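Local structure of phosphoribosylformylglycinamidine synthase 2 (Thermus thermophilus, 3VIU) at residues L487-P492 with H499-T504; V369-P374 with E493-Y498. The protein belongs to the PurM/PurL (AIR synthase related) superfamily, carrying two copies of its paired N- and C-terminal domains, and binds adenosine-5'-diphosphate and magnesium. All coordinates share one frame; numbering follows the deposited sequence.

Interaction 1 (L487-P492 with H499-T504); sequences LNLGSP and HELAET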
loop_
_atom_site.group_PDB
_atom_site.type_symbol
_atom_site.label_atom_id
_atom_site.label_comp_id
_atom_site.label_asym_id
_atom_site.label_seq_id
_atom_site.Cartn_x
_atom_site.Cartn_y
_atom_site.Cartn_z
ATOM N N LEU A 487 -7.765 1.484 -1.043
ATOM C CA LEU A 487 -8.727 1.823 -2.081
ATOM C C LEU A 487 -8.771 3.333 -2.307
ATOM O O LEU A 487 -8.788 4.111 -1.353
ATOM C CB LEU A 487 -10.123 1.321 -1.695
ATOM C CG LEU A 487 -10.251 -0.167 -1.336
ATOM C CD1 LEU A 487 -11.719 -0.496 -1.113
ATOM C CD2 LEU A 487 -9.665 -1.047 -2.443
ATOM N N ASN A 488 -8.778 3.733 -3.574
ATOM C CA ASN A 488 -8.848 5.141 -3.971
ATOM C C ASN A 488 -9.824 5.210 -5.138
ATOM O O ASN A 488 -9.598 4.596 -6.178
ATOM C CB ASN A 488 -7.480 5.633 -4.423
ATOM C CG ASN A 488 -6.407 5.408 -3.378
ATOM O OD1 ASN A 488 -6.187 6.241 -2.507
ATOM N ND2 ASN A 488 -5.746 4.263 -3.452
ATOM N N LEU A 489 -10.914 5.944 -4.957
ATOM C CA LEU A 489 -11.931 6.078 -5.988
ATOM C C LEU A 489 -12.571 7.458 -5.992
ATOM O O LEU A 489 -12.238 8.325 -5.174
ATOM C CB LEU A 489 -13.023 5.025 -5.796
ATOM C CG LEU A 489 -12.595 3.573 -6.032
ATOM C CD1 LEU A 489 -12.479 2.871 -4.688
ATOM C CD2 LEU A 489 -13.598 2.859 -6.928
ATOM N N GLY A 490 -13.485 7.656 -6.935
ATOM C CA GLY A 490 -14.178 8.918 -7.035
ATOM C C GLY A 490 -15.303 8.895 -6.029
ATOM O O GLY A 490 -15.344 8.037 -5.140
ATOM N N SER A 491 -16.224 9.836 -6.169
ATOM C CA SER A 491 -17.359 9.927 -5.270
ATOM C C SER A 491 -18.257 8.701 -5.392
ATOM O O SER A 491 -18.493 8.195 -6.496
ATOM C CB SER A 491 -18.168 11.178 -5.592
ATOM O OG SER A 491 -19.376 11.177 -4.860
ATOM N N PRO A 492 -18.760 8.202 -4.252
ATOM C CA PRO A 492 -19.641 7.035 -4.212
ATOM C C PRO A 492 -21.096 7.471 -4.419
ATOM O O PRO A 492 -22.001 6.639 -4.498
ATOM C CB PRO A 492 -19.409 6.492 -2.812
ATOM C CG PRO A 492 -19.294 7.758 -2.018
ATOM C CD PRO A 492 -18.369 8.601 -2.889
ATOM N N HIS A 499 -20.465 2.094 -8.400
ATOM C CA HIS A 499 -20.256 0.868 -9.144
ATOM C C HIS A 499 -18.774 0.489 -9.132
ATOM O O HIS A 499 -18.418 -0.662 -8.890
ATOM C CB HIS A 499 -20.755 1.036 -10.576
ATOM C CG HIS A 499 -20.611 -0.194 -11.412
ATOM N ND1 HIS A 499 -19.556 -0.387 -12.276
ATOM C CD2 HIS A 499 -21.386 -1.300 -11.509
ATOM C CE1 HIS A 499 -19.687 -1.558 -12.873
ATOM N NE2 HIS A 499 -20.789 -2.133 -12.424
ATOM N N GLU A 500 -17.909 1.465 -9.374
ATOM C CA GLU A 500 -16.476 1.207 -9.378
ATOM C C GLU A 500 -16.002 0.737 -8.002
ATOM O O GLU A 500 -15.154 -0.150 -7.897
ATOM C CB GLU A 500 -15.728 2.466 -9.809
ATOM C CG GLU A 500 -16.145 2.947 -11.181
ATOM C CD GLU A 500 -15.383 4.167 -11.645
ATOM O OE1 GLU A 500 -15.282 5.137 -10.875
ATOM O OE2 GLU A 500 -14.895 4.163 -12.792
ATOM N N LEU A 501 -16.561 1.326 -6.949
ATOM C CA LEU A 501 -16.194 0.947 -5.595
ATOM C C LEU A 501 -16.660 -0.475 -5.335
ATOM O O LEU A 501 -15.935 -1.284 -4.770
ATOM C CB LEU A 501 -16.841 1.888 -4.577
ATOM C CG LEU A 501 -16.706 1.491 -3.100
ATOM C CD1 LEU A 501 -15.239 1.528 -2.659
ATOM C CD2 LEU A 501 -17.536 2.441 -2.253
ATOM N N ALA A 502 -17.876 -0.774 -5.766
ATOM C CA ALA A 502 -18.444 -2.089 -5.561
ATOM C C ALA A 502 -17.673 -3.151 -6.340
ATOM O O ALA A 502 -17.335 -4.198 -5.783
ATOM C CB ALA A 502 -19.924 -2.083 -5.956
ATOM N N GLU A 503 -17.391 -2.887 -7.617
ATOM C CA GLU A 503 -16.652 -3.846 -8.437
ATOM C C GLU A 503 -15.221 -4.035 -7.925
ATOM O O GLU A 503 -14.671 -5.136 -7.981
ATOM C CB GLU A 503 -16.606 -3.384 -9.893
ATOM C CG GLU A 503 -17.932 -3.480 -10.628
ATOM C CD GLU A 503 -18.316 -4.905 -10.915
ATOM O OE1 GLU A 503 -19.293 -5.400 -10.315
ATOM O OE2 GLU A 503 -17.624 -5.535 -11.742
ATOM N N THR A 504 -14.616 -2.957 -7.435
ATOM C CA THR A 504 -13.262 -3.035 -6.919
ATOM C C THR A 504 -13.249 -3.987 -5.729
ATOM O O THR A 504 -12.424 -4.895 -5.655
ATOM C CB THR A 504 -12.756 -1.643 -6.488
ATOM O OG1 THR A 504 -12.652 -0.801 -7.646
ATOM C CG2 THR A 504 -11.388 -1.745 -5.810
HETATM O O HOH W 1 -12.719 5.980 -9.362
#
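Leu-487 and Leu-489 face helical residues Leu-501 and Thr-504, with the CA atoms of Leu-489 and Leu-501 6.7 Å apart; no hydrogen bond runs directly between the two segments. The Leu-489 side chain lies between the two backbones. Its CD2 presses against the helix backbone, 3.3 Å from Leu-501 N, and also meets CB of Glu-500, while its CD1 touches CD1 of Leu-501 at 3.7 Å, the two side chains crossing at about a right angle. With CG anti to the backbone N (chi1 172°), Leu-501 is directed so that CD1 meets Leu-489 and CD2 comes within 4.5 Å of Pro-492 CB. The contact packs the end of strand 479-488 and the loop after it on helix 495-515, within the beta-alpha-beta unit completed by strand 519-525, in a PurM N-terminal-like domain. Towards the sheet, CD2 of Leu-487 packs 3.8 Å from CG2 of Thr-504, and Leu-487 also lines the adenosine-5'-diphosphate pocket. The hydroxyl of Thr-504 turns back to its own helix: OG1 donates to Glu-500 O at 2.6 Å, approaching from the opposite face to Thr-504 N. The carboxylate of Glu-500, salt-bridged to Arg-534, reaches Gly-490 N through a water 3.1 Å from Glu-500 OE1.

Interaction 2 (V369-P374 with E493-Y498); sequences VGREDP and ETPEGY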
loop_
_atom_site.group_PDB
_atom_site.type_symbol
_atom_site.label_atom_id
_atom_site.label_comp_id
_atom_site.label_asym_id
_atom_site.label_seq_id
_atom_site.Cartn_x
_atom_site.Cartn_y
_atom_site.Cartn_z
ATOM N N VAL A 369 -27.272 2.080 -5.456
ATOM C CA VAL A 369 -27.419 1.219 -6.614
ATOM C C VAL A 369 -26.400 1.686 -7.636
ATOM O O VAL A 369 -26.490 2.793 -8.166
ATOM C CB VAL A 369 -28.837 1.299 -7.222
ATOM C CG1 VAL A 369 -29.835 0.618 -6.291
ATOM C CG2 VAL A 369 -29.228 2.756 -7.453
ATOM N N GLY A 370 -25.405 0.846 -7.883
ATOM C CA GLY A 370 -24.389 1.196 -8.846
ATOM C C GLY A 370 -24.845 0.882 -10.254
ATOM O O GLY A 370 -25.719 0.043 -10.471
ATOM N N ARG A 371 -24.260 1.592 -11.206
ATOM C CA ARG A 371 -24.541 1.395 -12.618
ATOM C C ARG A 371 -23.286 1.826 -13.346
ATOM O O ARG A 371 -22.790 2.942 -13.151
ATOM C CB ARG A 371 -25.725 2.244 -13.098
ATOM C CG ARG A 371 -26.177 1.858 -14.497
ATOM C CD ARG A 371 -27.378 2.650 -14.983
ATOM N NE ARG A 371 -26.984 3.860 -15.689
ATOM C CZ ARG A 371 -27.151 5.088 -15.213
ATOM N NH1 ARG A 371 -27.712 5.264 -14.019
ATOM N NH2 ARG A 371 -26.758 6.138 -15.931
ATOM N N GLU A 372 -22.766 0.942 -14.184
ATOM C CA GLU A 372 -21.552 1.251 -14.915
ATOM C C GLU A 372 -21.658 2.431 -15.882
ATOM O O GLU A 372 -22.653 2.597 -16.590
ATOM C CB GLU A 372 -21.063 0.014 -15.672
ATOM C CG GLU A 372 -19.813 0.280 -16.475
ATOM C CD GLU A 372 -19.124 -0.985 -16.922
ATOM O OE1 GLU A 372 -19.789 -1.839 -17.554
ATOM O OE2 GLU A 372 -17.913 -1.117 -16.639
ATOM N N ASP A 373 -20.610 3.248 -15.885
ATOM C CA ASP A 373 -20.496 4.404 -16.765
ATOM C C ASP A 373 -20.511 3.837 -18.199
ATOM O O ASP A 373 -19.619 3.077 -18.592
ATOM C CB ASP A 373 -19.176 5.120 -16.449
ATOM C CG ASP A 373 -18.913 6.319 -17.338
ATOM O OD1 ASP A 373 -17.986 7.082 -17.005
ATOM O OD2 ASP A 373 -19.604 6.504 -18.360
ATOM N N PRO A 374 -21.538 4.184 -18.991
ATOM C CA PRO A 374 -21.613 3.671 -20.361
ATOM C C PRO A 374 -20.356 3.884 -21.197
ATOM O O PRO A 374 -20.054 3.085 -22.084
ATOM C CB PRO A 374 -22.846 4.379 -20.939
ATOM C CG PRO A 374 -22.935 5.643 -20.127
ATOM C CD PRO A 374 -22.615 5.155 -18.732
ATOM N N GLU A 493 -21.303 8.784 -4.491
ATOM C CA GLU A 493 -22.631 9.347 -4.683
ATOM C C GLU A 493 -23.193 8.857 -6.009
ATOM O O GLU A 493 -24.152 8.087 -6.040
ATOM C CB GLU A 493 -22.568 10.876 -4.697
ATOM C CG GLU A 493 -21.810 11.498 -3.528
ATOM C CD GLU A 493 -22.563 11.423 -2.218
ATOM O OE1 GLU A 493 -22.998 10.314 -1.846
ATOM O OE2 GLU A 493 -22.710 12.474 -1.557
ATOM N N THR A 494 -22.591 9.298 -7.108
ATOM C CA THR A 494 -23.045 8.889 -8.432
ATOM C C THR A 494 -23.025 7.365 -8.603
ATOM O O THR A 494 -22.167 6.674 -8.051
ATOM C CB THR A 494 -22.165 9.510 -9.538
ATOM O OG1 THR A 494 -20.878 8.878 -9.541
ATOM C CG2 THR A 494 -21.993 11.005 -9.303
ATOM N N PRO A 495 -23.983 6.822 -9.375
ATOM C CA PRO A 495 -24.075 5.379 -9.624
ATOM C C PRO A 495 -22.795 4.798 -10.237
ATOM O O PRO A 495 -22.403 3.684 -9.903
ATOM C CB PRO A 495 -25.265 5.265 -10.576
ATOM C CG PRO A 495 -26.123 6.423 -10.183
ATOM C CD PRO A 495 -25.113 7.534 -9.999
ATOM N N GLU A 496 -22.154 5.551 -11.129
ATOM C CA GLU A 496 -20.926 5.097 -11.784
ATOM C C GLU A 496 -19.799 4.932 -10.762
ATOM O O GLU A 496 -19.042 3.965 -10.810
ATOM C CB GLU A 496 -20.460 6.095 -12.857
ATOM C CG GLU A 496 -21.541 6.673 -13.754
ATOM C CD GLU A 496 -22.301 7.809 -13.095
ATOM O OE1 GLU A 496 -23.127 7.538 -12.206
ATOM O OE2 GLU A 496 -22.063 8.979 -13.456
ATOM N N GLY A 497 -19.688 5.898 -9.854
ATOM C CA GLY A 497 -18.662 5.852 -8.831
ATOM C C GLY A 497 -18.870 4.709 -7.853
ATOM O O GLY A 497 -17.939 3.965 -7.542
ATOM N N TYR A 498 -20.095 4.566 -7.362
ATOM C CA TYR A 498 -20.413 3.495 -6.424
ATOM C C TYR A 498 -20.164 2.155 -7.111
ATOM O O TYR A 498 -19.705 1.192 -6.489
ATOM C CB TYR A 498 -21.875 3.578 -5.984
ATOM C CG TYR A 498 -22.210 2.682 -4.817
ATOM C CD1 TYR A 498 -21.845 3.030 -3.513
ATOM C CD2 TYR A 498 -22.893 1.483 -5.012
ATOM C CE1 TYR A 498 -22.161 2.205 -2.433
ATOM C CE2 TYR A 498 -23.211 0.653 -3.943
ATOM C CZ TYR A 498 -22.848 1.017 -2.659
ATOM O OH TYR A 498 -23.184 0.191 -1.609
HETATM O O HOH W 2 -18.696 2.864 -13.857
#
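With CG anti to the carbonyl carbon and beside the backbone N (chi1 -43°), and the chain bent at chi2, the Glu-496 side chain brings its CB and CG alongside Asp-373, Glu-496 CG standing 3.9 Å from Asp-373 CB. Asp-373 itself has CG anti to the backbone N, which carries its carboxylate onward to Glu-375 N, where OD2 caps helix 374-380; OD1 forms a salt bridge with Arg-534. Backbone atoms provide the polar part of the contact. Arg-371 N donates to Pro-495 O at 3.1 Å along a nearly straight N-H (165°), although it comes from above the carbonyl plane, with a C=O...N angle of 108°. The same oxygen receives a CA-H...O contact from Gly-370, and in the reverse sense Glu-496 CA lies 3.2 Å from Arg-371 O. Further along the loop, a water accepts from Asp-373 N and donates to Glu-496 O, the latter bond being long at 3.3 Å. Pro-495 CB packs against the carbonyl oxygen Val-369 O at 3.7 Å and makes an aliphatic contact with Arg-371 CB at 4.0 Å. One helical turn on, Tyr-498 reaches the loop through its ring atom CD2, which approaches Gly-370 N obliquely at 3.9 Å. The irregular loop 369-374, ahead of helix 374-380, runs at the protein surface over the first turn of helix 495-515, which begins in a classical N-cap, with Thr-494 OG1 accepting from Gly-497 N and Pro-495 in the first helical position.

Interactions 1 and 2 use successive parts of helix 495-515: residues 493-498 at its start meet the loop 369-374, and residues 499-504, which follow directly, meet the strand end and following loop 487-492. Their centres are 9 Å apart and they touch, Pro-492 O packing on Tyr-498 CB and the His-499 side chain on Glu-372 and Arg-371. In chain order the segments alternate, 369-374, 487-492, 493-498 and 499-504. Interaction 1 is buried and local to one beta-alpha-beta unit, close to the nucleotide; interaction 2 lies at the surface and brings in a distant connecting segment. Arg-534 joins the two by pairing with both Glu-500 and Asp-373.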